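Local coordinates for protein soluble epoxide hydrolase (Bacillus megaterium, PDB 4INZ) that belongs to the alpha/beta hydrolase fold enzymes, with a central mixed sheet flanked by helices and a mostly helical insertion that probably forms a lid, at residues 49-55 and 200-204; 140-146 and 233-239; 178-183 and 205-209. The protein carries 1 engineered substitution. One frame throughout, in Å; residues are numbered along the deposited sequence.

Contact 1: 49-55 and 200-204; sequences DFSHIWR and DVQAY
Asp200, Ala203 and Tyr204 fix one face of helix 198-210 to the loop and 3-10 turn after strand 40-44, a contact between the helical insertion and the core of the alpha/beta hydrolase fold. Asp200 comes first. Its OD1 accepts from His52 NE2 at 2.8 Å with an N-H...O angle of 161°, the oxygen lying close to the imidazole plane and being met on the anti side but well out of the carboxylate plane. Arg55 NE stands 3.2 Å from the same OD1, but the oxygen is well out of the guanidinium plane, and this salt bridge therefore rests on charge alone. A water closes the link, donating to Asp200 OD2 at 2.6 Å and accepting from Arg55 NE. Thr197 N also binds OD2, while Arg55 NH1 is hydrogen-bonded to His52 O and to His288.

One turn on, Ala203 CB sits over the centre of the His52 ring, 4.1 Å from its centroid, as a CH-pi contact; Arg55 CD lies against the opposite face, toward its rim. With CG of His52 anti to the backbone N (chi1 -172°), the imidazole lies between the Ala203 methyl and Arg55 CD, its NE2 edge turned to the Asp200 carboxylate.

Tyr204 uses both its ring and its hydroxyl. The Phe50 edge meets its face in a T-shaped pair, centroids 5.2 Å apart and planes at 89°, with Phe50 CE1 over the ring centre. Beyond the ring, Tyr204 OH donates to Asp49 OD1 at 2.8 Å, approaching from above the carboxylate plane.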
# COMPACT_ATOMS: atom_id res chain seq x y z
N ASP A 49 -6.12 -4.52 3.93
CA ASP A 49 -6.76 -3.35 4.53
C ASP A 49 -7.63 -2.63 3.51
O ASP A 49 -8.12 -3.23 2.56
CB ASP A 49 -5.69 -2.42 5.10
CG ASP A 49 -4.70 -3.16 5.97
OD1 ASP A 49 -5.11 -3.66 7.03
OD2 ASP A 49 -3.51 -3.27 5.58
N PHE A 50 -7.82 -1.34 3.73
CA PHE A 50 -8.62 -0.50 2.84
C PHE A 50 -8.47 0.94 3.32
O PHE A 50 -7.63 1.22 4.17
CB PHE A 50 -10.09 -0.95 2.78
CG PHE A 50 -10.85 -0.81 4.09
CD1 PHE A 50 -10.47 -1.52 5.22
CD2 PHE A 50 -11.98 -0.02 4.16
CE1 PHE A 50 -11.18 -1.41 6.41
CE2 PHE A 50 -12.72 0.10 5.35
CZ PHE A 50 -12.32 -0.61 6.47
N SER A 51 -9.28 1.85 2.78
CA SER A 51 -9.10 3.27 3.08
C SER A 51 -9.05 3.58 4.58
O SER A 51 -8.34 4.50 5.01
CB SER A 51 -10.19 4.09 2.39
OG SER A 51 -11.48 3.57 2.71
N HIS A 52 -9.79 2.82 5.37
CA HIS A 52 -9.92 3.09 6.80
C HIS A 52 -8.57 3.02 7.54
O HIS A 52 -8.42 3.61 8.61
CB HIS A 52 -10.91 2.10 7.43
CG HIS A 52 -11.27 2.38 8.85
ND1 HIS A 52 -12.02 3.47 9.23
CD2 HIS A 52 -11.01 1.69 9.99
CE1 HIS A 52 -12.20 3.45 10.54
NE2 HIS A 52 -11.60 2.38 11.03
N ILE A 53 -7.59 2.32 6.98
CA ILE A 53 -6.31 2.19 7.69
C ILE A 53 -5.66 3.56 7.89
O ILE A 53 -4.84 3.75 8.79
CB ILE A 53 -5.33 1.20 7.01
CG1 ILE A 53 -4.18 0.86 7.97
CG2 ILE A 53 -4.80 1.77 5.69
CD1 ILE A 53 -3.38 -0.34 7.52
N TRP A 54 -6.05 4.53 7.06
CA TRP A 54 -5.44 5.85 7.07
C TRP A 54 -6.18 6.86 7.95
O TRP A 54 -5.85 8.05 7.95
CB TRP A 54 -5.37 6.40 5.65
CG TRP A 54 -4.55 5.57 4.73
CD1 TRP A 54 -5.00 4.80 3.68
CD2 TRP A 54 -3.13 5.40 4.77
NE1 TRP A 54 -3.94 4.18 3.06
CE2 TRP A 54 -2.79 4.54 3.70
CE3 TRP A 54 -2.12 5.92 5.59
CZ2 TRP A 54 -1.46 4.17 3.45
CZ3 TRP A 54 -0.80 5.55 5.32
CH2 TRP A 54 -0.49 4.68 4.26
N ARG A 55 -7.17 6.38 8.69
CA ARG A 55 -8.06 7.27 9.46
C ARG A 55 -7.33 8.34 10.29
O ARG A 55 -7.80 9.49 10.37
CB ARG A 55 -8.98 6.44 10.35
CG ARG A 55 -8.25 5.57 11.37
CD ARG A 55 -9.14 4.42 11.85
NE ARG A 55 -8.48 3.58 12.84
CZ ARG A 55 -7.61 2.62 12.55
NH1 ARG A 55 -7.30 2.38 11.27
NH2 ARG A 55 -7.05 1.91 13.52
N ASP A 200 -13.51 -0.05 14.78
CA ASP A 200 -12.54 -0.34 13.73
C ASP A 200 -12.72 -1.77 13.24
O ASP A 200 -12.65 -2.04 12.03
CB ASP A 200 -11.10 -0.17 14.22
CG ASP A 200 -10.74 1.27 14.49
OD1 ASP A 200 -11.24 2.18 13.79
OD2 ASP A 200 -9.93 1.48 15.42
N VAL A 201 -12.93 -2.69 14.18
CA VAL A 201 -13.12 -4.09 13.83
C VAL A 201 -14.34 -4.24 12.93
O VAL A 201 -14.30 -4.93 11.91
CB VAL A 201 -13.25 -4.98 15.10
CG1 VAL A 201 -13.72 -6.39 14.75
CG2 VAL A 201 -11.93 -5.02 15.86
N GLN A 202 -15.43 -3.56 13.30
CA GLN A 202 -16.65 -3.60 12.51
C GLN A 202 -16.43 -3.05 11.10
O GLN A 202 -16.96 -3.58 10.12
CB GLN A 202 -17.77 -2.81 13.21
CG GLN A 202 -19.10 -2.85 12.47
CD GLN A 202 -19.68 -4.24 12.41
OE1 GLN A 202 -20.28 -4.71 13.38
NE2 GLN A 202 -19.50 -4.92 11.27
N ALA A 203 -15.64 -1.98 11.00
CA ALA A 203 -15.35 -1.39 9.71
C ALA A 203 -14.57 -2.37 8.84
O ALA A 203 -14.84 -2.49 7.64
CB ALA A 203 -14.59 -0.09 9.86
N TYR A 204 -13.60 -3.04 9.43
CA TYR A 204 -12.84 -4.04 8.69
C TYR A 204 -13.73 -5.19 8.24
O TYR A 204 -13.65 -5.62 7.09
CB TYR A 204 -11.70 -4.59 9.54
CG TYR A 204 -10.37 -3.90 9.30
CD1 TYR A 204 -9.48 -4.40 8.36
CD2 TYR A 204 -10.01 -2.77 10.01
CE1 TYR A 204 -8.26 -3.80 8.14
CE2 TYR A 204 -8.79 -2.15 9.79
CZ TYR A 204 -7.92 -2.67 8.85
OH TYR A 204 -6.70 -2.06 8.63
O HOH W 1 -8.51 3.61 15.86

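Contact 2: 140-146 and 233-239; sequences PHPYTFM and RKSLFPL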
# COMPACT_ATOMS: atom_id res chain seq x y z
N PRO A 140 7.33 -2.90 -0.70
CA PRO A 140 8.52 -3.11 -1.53
C PRO A 140 8.94 -1.91 -2.37
O PRO A 140 8.14 -1.38 -3.15
CB PRO A 140 8.10 -4.27 -2.43
CG PRO A 140 6.61 -4.04 -2.62
CD PRO A 140 6.12 -3.49 -1.29
N HIS A 141 10.19 -1.48 -2.23
CA HIS A 141 10.80 -0.59 -3.20
C HIS A 141 11.10 -1.43 -4.44
O HIS A 141 11.59 -2.55 -4.31
CB HIS A 141 12.09 0.03 -2.66
CG HIS A 141 12.81 0.89 -3.66
ND1 HIS A 141 13.83 0.42 -4.46
CD2 HIS A 141 12.64 2.19 -3.99
CE1 HIS A 141 14.26 1.40 -5.24
NE2 HIS A 141 13.55 2.48 -4.98
N PRO A 142 10.79 -0.91 -5.64
CA PRO A 142 10.91 -1.73 -6.85
C PRO A 142 12.26 -2.45 -7.00
O PRO A 142 12.29 -3.59 -7.46
CB PRO A 142 10.72 -0.71 -7.97
CG PRO A 142 9.78 0.29 -7.37
CD PRO A 142 10.23 0.42 -5.93
N TYR A 143 13.35 -1.80 -6.62
CA TYR A 143 14.67 -2.37 -6.87
C TYR A 143 15.24 -3.14 -5.69
O TYR A 143 15.72 -4.26 -5.84
CB TYR A 143 15.65 -1.30 -7.36
CG TYR A 143 15.35 -0.80 -8.75
CD1 TYR A 143 14.51 0.29 -8.95
CD2 TYR A 143 15.89 -1.43 -9.87
CE1 TYR A 143 14.23 0.75 -10.23
CE2 TYR A 143 15.62 -0.98 -11.15
CZ TYR A 143 14.78 0.11 -11.32
OH TYR A 143 14.50 0.56 -12.59
N THR A 144 15.20 -2.54 -4.50
CA THR A 144 15.76 -3.22 -3.34
C THR A 144 15.00 -4.49 -3.00
O THR A 144 15.58 -5.45 -2.49
CB THR A 144 15.88 -2.30 -2.09
OG1 THR A 144 14.57 -1.92 -1.64
CG2 THR A 144 16.71 -1.06 -2.40
N PHE A 145 13.69 -4.52 -3.29
CA PHE A 145 12.91 -5.71 -2.97
C PHE A 145 13.38 -6.93 -3.77
O PHE A 145 13.48 -8.03 -3.23
CB PHE A 145 11.42 -5.50 -3.19
CG PHE A 145 10.59 -6.68 -2.79
CD1 PHE A 145 10.57 -7.11 -1.46
CD2 PHE A 145 9.83 -7.38 -3.72
CE1 PHE A 145 9.81 -8.19 -1.08
CE2 PHE A 145 9.07 -8.47 -3.33
CZ PHE A 145 9.06 -8.88 -2.01
N MET A 146 13.63 -6.74 -5.06
CA MET A 146 14.15 -7.83 -5.88
C MET A 146 15.53 -8.26 -5.38
O MET A 146 15.84 -9.45 -5.35
CB MET A 146 14.21 -7.42 -7.35
CG MET A 146 12.84 -7.11 -7.94
SD MET A 146 11.70 -8.51 -7.90
CE MET A 146 12.43 -9.58 -9.16
N ARG A 233 15.11 -10.14 -12.60
CA ARG A 233 14.69 -8.81 -13.02
C ARG A 233 15.17 -7.77 -12.01
O ARG A 233 15.18 -8.03 -10.81
CB ARG A 233 13.17 -8.74 -13.19
CG ARG A 233 12.60 -9.95 -13.92
CD ARG A 233 11.29 -9.64 -14.63
NE ARG A 233 11.47 -9.73 -16.08
CZ ARG A 233 10.50 -9.58 -16.97
NH1 ARG A 233 9.26 -9.34 -16.58
NH2 ARG A 233 10.79 -9.67 -18.27
N LYS A 234 15.57 -6.60 -12.50
CA LYS A 234 16.09 -5.54 -11.64
C LYS A 234 15.00 -4.89 -10.78
O LYS A 234 15.27 -4.43 -9.67
CB LYS A 234 16.80 -4.46 -12.47
CG LYS A 234 18.13 -4.89 -13.07
CD LYS A 234 18.05 -5.00 -14.59
CE LYS A 234 19.41 -5.29 -15.22
NZ LYS A 234 20.38 -4.17 -15.04
N SER A 235 13.77 -4.84 -11.29
CA SER A 235 12.69 -4.22 -10.54
C SER A 235 11.45 -5.11 -10.45
O SER A 235 11.19 -5.91 -11.35
CB SER A 235 12.34 -2.84 -11.11
OG SER A 235 12.05 -2.92 -12.50
N LEU A 236 10.70 -4.97 -9.36
CA LEU A 236 9.52 -5.79 -9.12
C LEU A 236 8.52 -5.71 -10.28
O LEU A 236 7.95 -6.72 -10.70
CB LEU A 236 8.86 -5.38 -7.80
CG LEU A 236 7.57 -6.10 -7.40
CD1 LEU A 236 7.80 -7.60 -7.29
CD2 LEU A 236 7.05 -5.53 -6.08
N PHE A 237 8.33 -4.49 -10.78
CA PHE A 237 7.55 -4.24 -11.98
C PHE A 237 8.43 -3.47 -12.96
O PHE A 237 9.33 -2.73 -12.55
CB PHE A 237 6.29 -3.43 -11.63
CG PHE A 237 5.45 -4.07 -10.56
CD1 PHE A 237 4.77 -5.25 -10.80
CD2 PHE A 237 5.34 -3.49 -9.30
CE1 PHE A 237 4.00 -5.85 -9.82
CE2 PHE A 237 4.57 -4.08 -8.31
CZ PHE A 237 3.89 -5.25 -8.56
N PRO A 238 8.19 -3.64 -14.27
CA PRO A 238 9.09 -3.05 -15.28
C PRO A 238 9.25 -1.54 -15.14
O PRO A 238 8.25 -0.82 -15.03
CB PRO A 238 8.41 -3.40 -16.60
CG PRO A 238 7.67 -4.65 -16.31
CD PRO A 238 7.15 -4.47 -14.90
N LEU A 239 10.49 -1.08 -15.14
CA LEU A 239 10.79 0.34 -15.06
C LEU A 239 11.92 0.72 -16.01
O LEU A 239 12.87 -0.03 -16.20
CB LEU A 239 11.18 0.74 -13.63
CG LEU A 239 10.04 0.75 -12.61
CD1 LEU A 239 10.55 1.11 -11.22
CD2 LEU A 239 8.96 1.72 -13.04
O HOH W 2 17.35 -5.08 -8.07
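The carbonyl oxygen of Pro142 takes one hydrogen bond and one weaker contact from segment 233-239: Leu236 N donates to Pro142 O at 2.8 Å, and the CA-H of Ser235 makes a CA-H...O contact, with Ser235 CA 3.2 Å from Pro142 O. The amide bond is somewhat bent, 148° at the hydrogen. A second carbonyl works in the other direction, since the CA-H of Tyr143 is aimed at Lys234 O, and one water donates to both Tyr143 O and Lys234 O. The backbones come very near, with Tyr143 CA 4.6 Å from Ser235 CA.

The Tyr143 ring lies against the loop. Ser235 CB stands over one face, 3.8 Å from the ring centroid and 14° off its normal, a CH-pi contact. Leu239 adds its CD1 at 3.8 Å from Tyr143 CE1, and the same methyl touches Pro142 CB. The phenol hydroxyl is anchored beyond this contact, on Glu241 O, and Ser235 OG turns back to donate to Phe237 O in its own loop.

Leu236 splits its branches: CD2 rests on Pro140 CG at 3.8 Å, whereas CD1 meets the Met146 sulfur. The Met146 chain folds at chi2 and chi3, bringing SD to 3.7 Å from Leu236 CA. Phe145 CD2 touches both Leu236 methyls.

His141 caps the helix, its ND1 accepting from Thr144 N in the ring plane. The arrangement joins the capped start of helix 142-151, just after strand 131-137, to the loop leading toward strand 248-253: the place where an alpha/beta hydrolase chain leaves its core for what is probably a helical lid and returns.

Contact 3: 178-183 and 205-209; sequences NFSGLR and MNSWE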
# COMPACT_ATOMS: atom_id res chain seq x y z
N ASN A 178 -16.63 -16.48 8.88
CA ASN A 178 -16.60 -15.06 9.15
C ASN A 178 -15.21 -14.46 8.91
O ASN A 178 -14.69 -13.70 9.73
CB ASN A 178 -17.07 -14.81 10.59
CG ASN A 178 -17.30 -13.35 10.90
OD1 ASN A 178 -16.99 -12.88 12.00
ND2 ASN A 178 -17.83 -12.61 9.93
N PHE A 179 -14.61 -14.82 7.78
CA PHE A 179 -13.29 -14.31 7.39
C PHE A 179 -12.21 -14.59 8.43
O PHE A 179 -11.40 -13.72 8.75
CB PHE A 179 -13.37 -12.81 7.07
CG PHE A 179 -14.37 -12.49 5.99
CD1 PHE A 179 -14.00 -12.52 4.65
CD2 PHE A 179 -15.68 -12.18 6.31
CE1 PHE A 179 -14.91 -12.24 3.65
CE2 PHE A 179 -16.61 -11.89 5.31
CZ PHE A 179 -16.23 -11.93 3.98
N SER A 180 -12.19 -15.82 8.93
CA SER A 180 -11.28 -16.20 10.01
C SER A 180 -9.82 -15.96 9.65
O SER A 180 -9.05 -15.50 10.49
CB SER A 180 -11.50 -17.66 10.40
OG SER A 180 -11.40 -18.50 9.26
N GLY A 181 -9.44 -16.27 8.42
CA GLY A 181 -8.06 -16.09 8.00
C GLY A 181 -7.63 -14.63 8.07
O GLY A 181 -6.51 -14.31 8.49
N LEU A 182 -8.52 -13.74 7.66
CA LEU A 182 -8.23 -12.31 7.68
C LEU A 182 -8.28 -11.76 9.10
O LEU A 182 -7.50 -10.88 9.47
CB LEU A 182 -9.21 -11.55 6.78
CG LEU A 182 -9.14 -11.90 5.29
CD1 LEU A 182 -10.32 -11.30 4.52
CD2 LEU A 182 -7.81 -11.43 4.68
N ARG A 183 -9.20 -12.28 9.90
CA ARG A 183 -9.30 -11.88 11.31
C ARG A 183 -8.01 -12.18 12.05
O ARG A 183 -7.52 -11.37 12.85
CB ARG A 183 -10.47 -12.58 12.00
CG ARG A 183 -11.83 -11.98 11.67
CD ARG A 183 -12.90 -12.49 12.61
NE ARG A 183 -13.37 -13.83 12.27
CZ ARG A 183 -13.14 -14.92 13.00
NH1 ARG A 183 -13.61 -16.10 12.60
NH2 ARG A 183 -12.44 -14.83 14.13
N MET A 205 -14.59 -5.68 9.14
CA MET A 205 -15.47 -6.78 8.79
C MET A 205 -16.39 -6.38 7.64
O MET A 205 -16.59 -7.15 6.70
CB MET A 205 -16.32 -7.23 9.99
CG MET A 205 -15.51 -7.82 11.14
SD MET A 205 -14.44 -9.20 10.66
CE MET A 205 -15.64 -10.36 10.03
N ASN A 206 -16.96 -5.18 7.72
CA ASN A 206 -17.75 -4.66 6.61
C ASN A 206 -16.96 -4.63 5.30
O ASN A 206 -17.49 -4.95 4.23
CB ASN A 206 -18.25 -3.24 6.91
CG ASN A 206 -19.37 -3.22 7.92
OD1 ASN A 206 -20.00 -4.24 8.21
ND2 ASN A 206 -19.63 -2.03 8.46
N SER A 207 -15.69 -4.21 5.38
CA SER A 207 -14.88 -4.08 4.18
C SER A 207 -14.70 -5.43 3.50
O SER A 207 -14.69 -5.52 2.28
CB SER A 207 -13.51 -3.45 4.48
OG SER A 207 -12.58 -4.39 4.98
N TRP A 208 -14.56 -6.49 4.30
CA TRP A 208 -14.37 -7.83 3.75
C TRP A 208 -15.67 -8.41 3.18
O TRP A 208 -15.66 -9.11 2.16
CB TRP A 208 -13.74 -8.75 4.80
CG TRP A 208 -12.35 -8.30 5.15
CD1 TRP A 208 -11.47 -7.63 4.34
CD2 TRP A 208 -11.69 -8.45 6.41
NE1 TRP A 208 -10.30 -7.37 5.01
CE2 TRP A 208 -10.41 -7.86 6.29
CE3 TRP A 208 -12.05 -9.04 7.63
CZ2 TRP A 208 -9.49 -7.84 7.34
CZ3 TRP A 208 -11.13 -9.02 8.68
CH2 TRP A 208 -9.87 -8.42 8.52
N GLU A 209 -16.78 -8.10 3.84
CA GLU A 209 -18.10 -8.51 3.35
C GLU A 209 -18.40 -7.83 2.02
O GLU A 209 -18.99 -8.43 1.13
CB GLU A 209 -19.18 -8.12 4.36
CG GLU A 209 -19.07 -8.83 5.70
CD GLU A 209 -19.95 -10.07 5.81
OE1 GLU A 209 -20.67 -10.42 4.85
OE2 GLU A 209 -19.92 -10.69 6.89
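This is a helix-helix packing contact within the helical insertion, where segments 178-183 of helix 169-193 and 205-209 of helix 198-210 meet steeply through apolar and aromatic side chains. The short axes approach to 10.7 Å at an angle of 114°, and no hydrogen bond crosses between them. Trp208 has two partners: its indole meets Leu182, its CB meets Phe179. Leu182 CB stands over the six-membered ring, 3.5 Å from the centroid, while Leu182 CD1 covers the five-membered part at 3.7 Å from Trp208 CG. Trp208 CB in turn sits over the centre of the Phe179 ring, 3.8 Å from its centroid and 11° off the normal. Phe179 CZ also reaches the backbone at Trp208 O (3.4 Å), and its edge faces the Glu209 carboxylate. Met205, bent at chi2 and chi3, places its sulfur 3.9 Å from Arg183 CG and its methyl beside the Asn178 amide and the Phe179 ring.

Helix 169-193 is kinked here: Asn178 and Phe179 take left-handed helical backbone angles. Across the kink Arg183 NE donates to Asn178 O at 2.9 Å with a near-straight 165° angle, and NH1 binds Asp177 O.

The loop after strand 40-44 packs against both helices. Trp208 NE1 donates to Pro48 O there, Leu182 rests on Phe47 and Pro48, and Ile187 of helix 169-193 also touches the Trp208 side chain.

Overall arrangement
Contacts 1 and 3 share helix 198-210 and lie side by side, their centres about 12 Å apart; they touch where Phe50 CD1 packs on Ser207 OG at 3.6 Å. Contact 2 sits across the chain's centre, about 28 Å from contact 1 and 31 Å from contact 3, measured between centres. Along the chain 49-55 comes first, then 140-146, 178-183, the adjoining 200-204 and 205-209, and finally 233-239. Both segments of contact 3 therefore fall between those of contact 2. Contact 2 draws the ends of the helical insertion together, contact 1 holds it at helix 198-210 to the loop after strand 40-44, and contact 3 joins two of its helices.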